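Local coordinates for protein 5-cytosine DNA methyltransferase (Entamoeba histolytica, PDB 3QV2) that probably transfers methyl groups from S-adenosyl-L-methionine to C5 of cytosine in tRNA or DNA, as a Dnmt2-type member of the C5-methyltransferase family, at residues A[103-108]-A[137-142]; A[133-138]-A[156-161]. One frame throughout, in Å; residues are numbered along the deposited sequence.

Contact 1 of 2, residues A[103-108]-A[137-142]; sequences PRAKSV and SLVFKE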
# COMPACT_ATOMS: atom_id res chain seq x y z
N PRO A 103 19.37 -4.36 -7.36
CA PRO A 103 19.37 -5.37 -6.30
C PRO A 103 18.04 -5.45 -5.53
O PRO A 103 17.72 -6.51 -4.99
CB PRO A 103 20.50 -4.91 -5.37
CG PRO A 103 20.77 -3.49 -5.74
CD PRO A 103 20.45 -3.38 -7.20
N ARG A 104 17.29 -4.35 -5.48
CA ARG A 104 16.02 -4.33 -4.76
C ARG A 104 14.91 -5.04 -5.53
O ARG A 104 13.82 -5.26 -5.01
CB ARG A 104 15.60 -2.90 -4.43
CG ARG A 104 16.63 -2.12 -3.64
CD ARG A 104 17.17 -0.96 -4.46
NE ARG A 104 16.84 0.33 -3.87
CZ ARG A 104 16.88 1.49 -4.52
NH1 ARG A 104 17.23 1.52 -5.80
NH2 ARG A 104 16.57 2.61 -3.90
N ALA A 105 15.19 -5.38 -6.79
CA ALA A 105 14.23 -6.10 -7.62
C ALA A 105 14.57 -7.58 -7.65
O ALA A 105 13.81 -8.39 -8.18
CB ALA A 105 14.22 -5.53 -9.02
N LYS A 106 15.71 -7.93 -7.07
CA LYS A 106 16.21 -9.30 -7.09
C LYS A 106 15.22 -10.30 -6.48
O LYS A 106 15.08 -11.42 -6.97
CB LYS A 106 17.55 -9.39 -6.36
CG LYS A 106 18.28 -10.71 -6.53
CD LYS A 106 19.69 -10.64 -5.97
CE LYS A 106 20.45 -11.94 -6.21
NZ LYS A 106 19.82 -13.09 -5.51
N SER A 107 14.53 -9.88 -5.43
CA SER A 107 13.59 -10.76 -4.74
C SER A 107 12.36 -11.10 -5.59
O SER A 107 11.94 -12.26 -5.63
CB SER A 107 13.16 -10.14 -3.40
OG SER A 107 12.74 -8.80 -3.57
N VAL A 108 11.79 -10.10 -6.25
CA VAL A 108 10.58 -10.32 -7.04
C VAL A 108 10.88 -11.07 -8.34
O VAL A 108 10.04 -11.84 -8.82
CB VAL A 108 9.86 -8.99 -7.36
CG1 VAL A 108 10.66 -8.17 -8.36
CG2 VAL A 108 8.46 -9.27 -7.89
N SER A 137 8.15 -1.20 -16.51
CA SER A 137 9.49 -1.68 -16.16
C SER A 137 9.86 -2.94 -16.93
O SER A 137 9.00 -3.72 -17.34
CB SER A 137 9.60 -1.95 -14.66
OG SER A 137 8.77 -3.02 -14.26
N LEU A 138 11.16 -3.14 -17.13
CA LEU A 138 11.66 -4.37 -17.73
C LEU A 138 11.41 -5.54 -16.79
O LEU A 138 11.26 -6.68 -17.22
CB LEU A 138 13.15 -4.26 -18.04
CG LEU A 138 13.55 -3.29 -19.15
CD1 LEU A 138 15.06 -3.12 -19.22
CD2 LEU A 138 12.98 -3.76 -20.49
N VAL A 139 11.36 -5.23 -15.49
CA VAL A 139 11.09 -6.25 -14.48
C VAL A 139 9.72 -6.87 -14.67
O VAL A 139 9.58 -8.09 -14.73
CB VAL A 139 11.19 -5.67 -13.06
CG1 VAL A 139 10.66 -6.67 -12.04
CG2 VAL A 139 12.63 -5.27 -12.74
N PHE A 140 8.69 -6.03 -14.76
CA PHE A 140 7.33 -6.53 -14.94
C PHE A 140 7.11 -7.11 -16.33
O PHE A 140 6.35 -8.06 -16.49
CB PHE A 140 6.29 -5.44 -14.66
CG PHE A 140 4.88 -5.91 -14.87
CD1 PHE A 140 4.12 -5.41 -15.91
CD2 PHE A 140 4.32 -6.86 -14.03
CE1 PHE A 140 2.82 -5.84 -16.11
CE2 PHE A 140 3.03 -7.29 -14.22
CZ PHE A 140 2.28 -6.79 -15.26
N LYS A 141 7.77 -6.53 -17.33
CA LYS A 141 7.68 -7.06 -18.69
C LYS A 141 8.03 -8.54 -18.68
O LYS A 141 7.38 -9.36 -19.34
CB LYS A 141 8.62 -6.31 -19.63
CG LYS A 141 8.68 -6.89 -21.03
CD LYS A 141 9.72 -6.20 -21.89
CE LYS A 141 9.88 -6.89 -23.24
NZ LYS A 141 8.63 -6.84 -24.05
N GLU A 142 9.07 -8.89 -17.93
CA GLU A 142 9.51 -10.27 -17.81
C GLU A 142 8.54 -11.09 -16.96
O GLU A 142 8.21 -12.22 -17.31
CB GLU A 142 10.92 -10.33 -17.21
CG GLU A 142 11.53 -11.72 -17.17
CD GLU A 142 12.97 -11.70 -16.68
OE1 GLU A 142 13.54 -10.60 -16.53
OE2 GLU A 142 13.53 -12.79 -16.44
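Two helices of the class I methyltransferase fold pack together here, where Val139 of helix 138-149 reaches Val108 of helix 106-115 and Ala105 just ahead of it. It is a small, buried and purely apolar junction, an example of one branched side chain serving two partners three residues apart. The branches of Val139 divide the work. CG1, which lies anti to the backbone N (chi1 170°), meets Val108 CG1 at 4.0 Å, methyl against methyl, while CG2 of Val139 turns to the CB of Ala105 at 4.1 Å. Backbones stay well apart, with the CA atoms of Ala105 and Val139 separated by 7.5 Å, and no hydrogen bond crosses between the segments. At the start of the second helix Ser137 is the N-cap: its OG accepts from Phe140 N at 3.1 Å in a nearly straight bond (165°), while Asp99 takes the N-H of Leu138. Ser107 touches the bound S-adenosyl-L-homocysteine, although the side chain of Val108 is still about 9 Å from it. Leu109 of helix 106-115 extends the packing against Val139, and farther along Arg113 of that helix forms a salt bridge with Glu142 of helix 138-149.

Contact 2 of 2, residues A[133-138]-A[156-161]; sequences LFKESL and DIICSP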
# COMPACT_ATOMS: atom_id res chain seq x y z
N LEU A 133 4.82 3.35 -12.67
CA LEU A 133 5.94 3.09 -13.57
C LEU A 133 6.36 1.62 -13.62
O LEU A 133 7.04 1.20 -14.55
CB LEU A 133 7.14 3.97 -13.20
CG LEU A 133 7.04 5.44 -13.62
CD1 LEU A 133 8.24 6.23 -13.13
CD2 LEU A 133 6.91 5.53 -15.14
N PHE A 134 5.95 0.85 -12.62
CA PHE A 134 6.25 -0.58 -12.59
C PHE A 134 5.67 -1.25 -13.83
O PHE A 134 6.25 -2.18 -14.38
CB PHE A 134 5.68 -1.22 -11.33
CG PHE A 134 6.00 -2.68 -11.18
CD1 PHE A 134 7.30 -3.10 -10.98
CD2 PHE A 134 5.00 -3.63 -11.23
CE1 PHE A 134 7.61 -4.44 -10.84
CE2 PHE A 134 5.29 -4.98 -11.09
CZ PHE A 134 6.60 -5.38 -10.90
N LYS A 135 4.51 -0.76 -14.27
CA LYS A 135 3.83 -1.28 -15.45
C LYS A 135 4.72 -1.24 -16.69
O LYS A 135 4.59 -2.08 -17.58
CB LYS A 135 2.54 -0.50 -15.70
CG LYS A 135 1.82 -0.87 -16.99
CD LYS A 135 0.57 -0.02 -17.18
CE LYS A 135 -0.10 -0.32 -18.51
NZ LYS A 135 -0.47 -1.76 -18.63
N GLU A 136 5.62 -0.27 -16.74
CA GLU A 136 6.49 -0.09 -17.90
C GLU A 136 7.91 -0.63 -17.68
O GLU A 136 8.76 -0.52 -18.56
CB GLU A 136 6.56 1.39 -18.30
CG GLU A 136 5.90 1.71 -19.63
CD GLU A 136 4.39 1.64 -19.56
OE1 GLU A 136 3.80 2.24 -18.64
OE2 GLU A 136 3.78 0.97 -20.43
N SER A 137 8.15 -1.20 -16.51
CA SER A 137 9.49 -1.68 -16.16
C SER A 137 9.86 -2.94 -16.93
O SER A 137 9.00 -3.72 -17.34
CB SER A 137 9.60 -1.95 -14.66
OG SER A 137 8.77 -3.02 -14.26
N LEU A 138 11.16 -3.14 -17.13
CA LEU A 138 11.66 -4.37 -17.73
C LEU A 138 11.41 -5.54 -16.79
O LEU A 138 11.26 -6.68 -17.22
CB LEU A 138 13.15 -4.26 -18.04
CG LEU A 138 13.55 -3.29 -19.15
CD1 LEU A 138 15.06 -3.12 -19.22
CD2 LEU A 138 12.98 -3.76 -20.49
N ASP A 156 -4.89 -5.84 -15.31
CA ASP A 156 -4.21 -4.80 -14.55
C ASP A 156 -4.95 -3.47 -14.60
O ASP A 156 -5.75 -3.24 -15.50
CB ASP A 156 -2.78 -4.63 -15.06
CG ASP A 156 -2.72 -4.28 -16.53
OD1 ASP A 156 -3.75 -4.45 -17.22
OD2 ASP A 156 -1.66 -3.84 -17.00
N ILE A 157 -4.68 -2.61 -13.63
CA ILE A 157 -5.34 -1.31 -13.57
C ILE A 157 -4.51 -0.29 -12.80
O ILE A 157 -3.89 -0.62 -11.78
CB ILE A 157 -6.74 -1.41 -12.94
CG1 ILE A 157 -7.46 -0.06 -13.02
CG2 ILE A 157 -6.64 -1.87 -11.49
CD1 ILE A 157 -8.85 -0.07 -12.41
N ILE A 158 -4.50 0.94 -13.30
CA ILE A 158 -3.91 2.06 -12.58
C ILE A 158 -5.04 2.94 -12.07
O ILE A 158 -5.79 3.52 -12.87
CB ILE A 158 -2.99 2.89 -13.48
CG1 ILE A 158 -1.78 2.06 -13.92
CG2 ILE A 158 -2.53 4.15 -12.76
CD1 ILE A 158 -0.79 2.83 -14.78
N CYS A 159 -5.19 3.04 -10.75
CA CYS A 159 -6.27 3.83 -10.18
C CYS A 159 -5.89 4.44 -8.83
O CYS A 159 -4.86 4.10 -8.26
CB CYS A 159 -7.53 2.97 -10.03
SG CYS A 159 -7.36 1.58 -8.88
N SER A 160 -6.74 5.34 -8.34
CA SER A 160 -6.49 6.04 -7.09
C SER A 160 -7.70 5.93 -6.18
O SER A 160 -8.82 5.76 -6.65
CB SER A 160 -6.17 7.51 -7.38
OG SER A 160 -5.91 8.24 -6.19
N PRO A 161 -7.48 6.02 -4.85
CA PRO A 161 -8.57 5.94 -3.88
C PRO A 161 -9.69 6.95 -4.15
O PRO A 161 -10.85 6.67 -3.85
CB PRO A 161 -7.88 6.26 -2.55
CG PRO A 161 -6.48 5.81 -2.76
CD PRO A 161 -6.16 6.12 -4.20
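Lys135 runs out almost fully extended toward strand 153-159 (chi1 174°) and bends only at its last bond (chi4 58°), which brings NZ to the carboxylate of Asp156. The two side chains cross at about a right angle. The result is a salt bridge of 2.9 Å between Lys135 NZ and Asp156 OD2; the ammonium meets the oxygen on its syn side, 26° out of the carboxylate plane. The same oxygen is hydrogen-bonded to Tyr173 OH, a second grip that would limit the rotation of the carboxylate. Lower down the lysine, the aliphatic part is used: CD of Lys135 packs at 4.0 Å on Ile158 CD1, the end of an exposed isoleucine, showing how one long side chain can combine charge pairing with apolar contact at a protein surface. The turn carrying Lys135 is tied within itself, since Phe134 O accepts twice from Ser137. One donor is the backbone N; the other is the hydroxyl, with Ser137 OG 2.7 Å from Phe134 O, on a lone pair in the carbonyl plane. Strand 153-159 is the outermost strand on this side of the mixed sheet; its neighbour 172-178 supplies Tyr173, on which Lys135 and Ile158 also rest, while the 133-138 turn leads from strand 125-130 into helix 138-149.

How the contacts relate
Contacts 1 and 2 have centres 14 Å apart and share Ser137 and Leu138, where the turn of contact 2 passes into the helix of contact 1. Along the chain the order is 103-108, 133-142, then 156-161, so the middle piece is held from two directions: by helix 106-115, and by the edge strand 153-159 of the sheet. Phe134 meets both Phe140 (CB to Phe134 O, 3.3 Å) and Val139 (CG1 to Phe134 CE1, 4.0 Å). The principle illustrated is that a connection between strand and helix can link a charged surface contact to a buried apolar junction whose first segment also carries a residue of the S-adenosyl-L-homocysteine pocket.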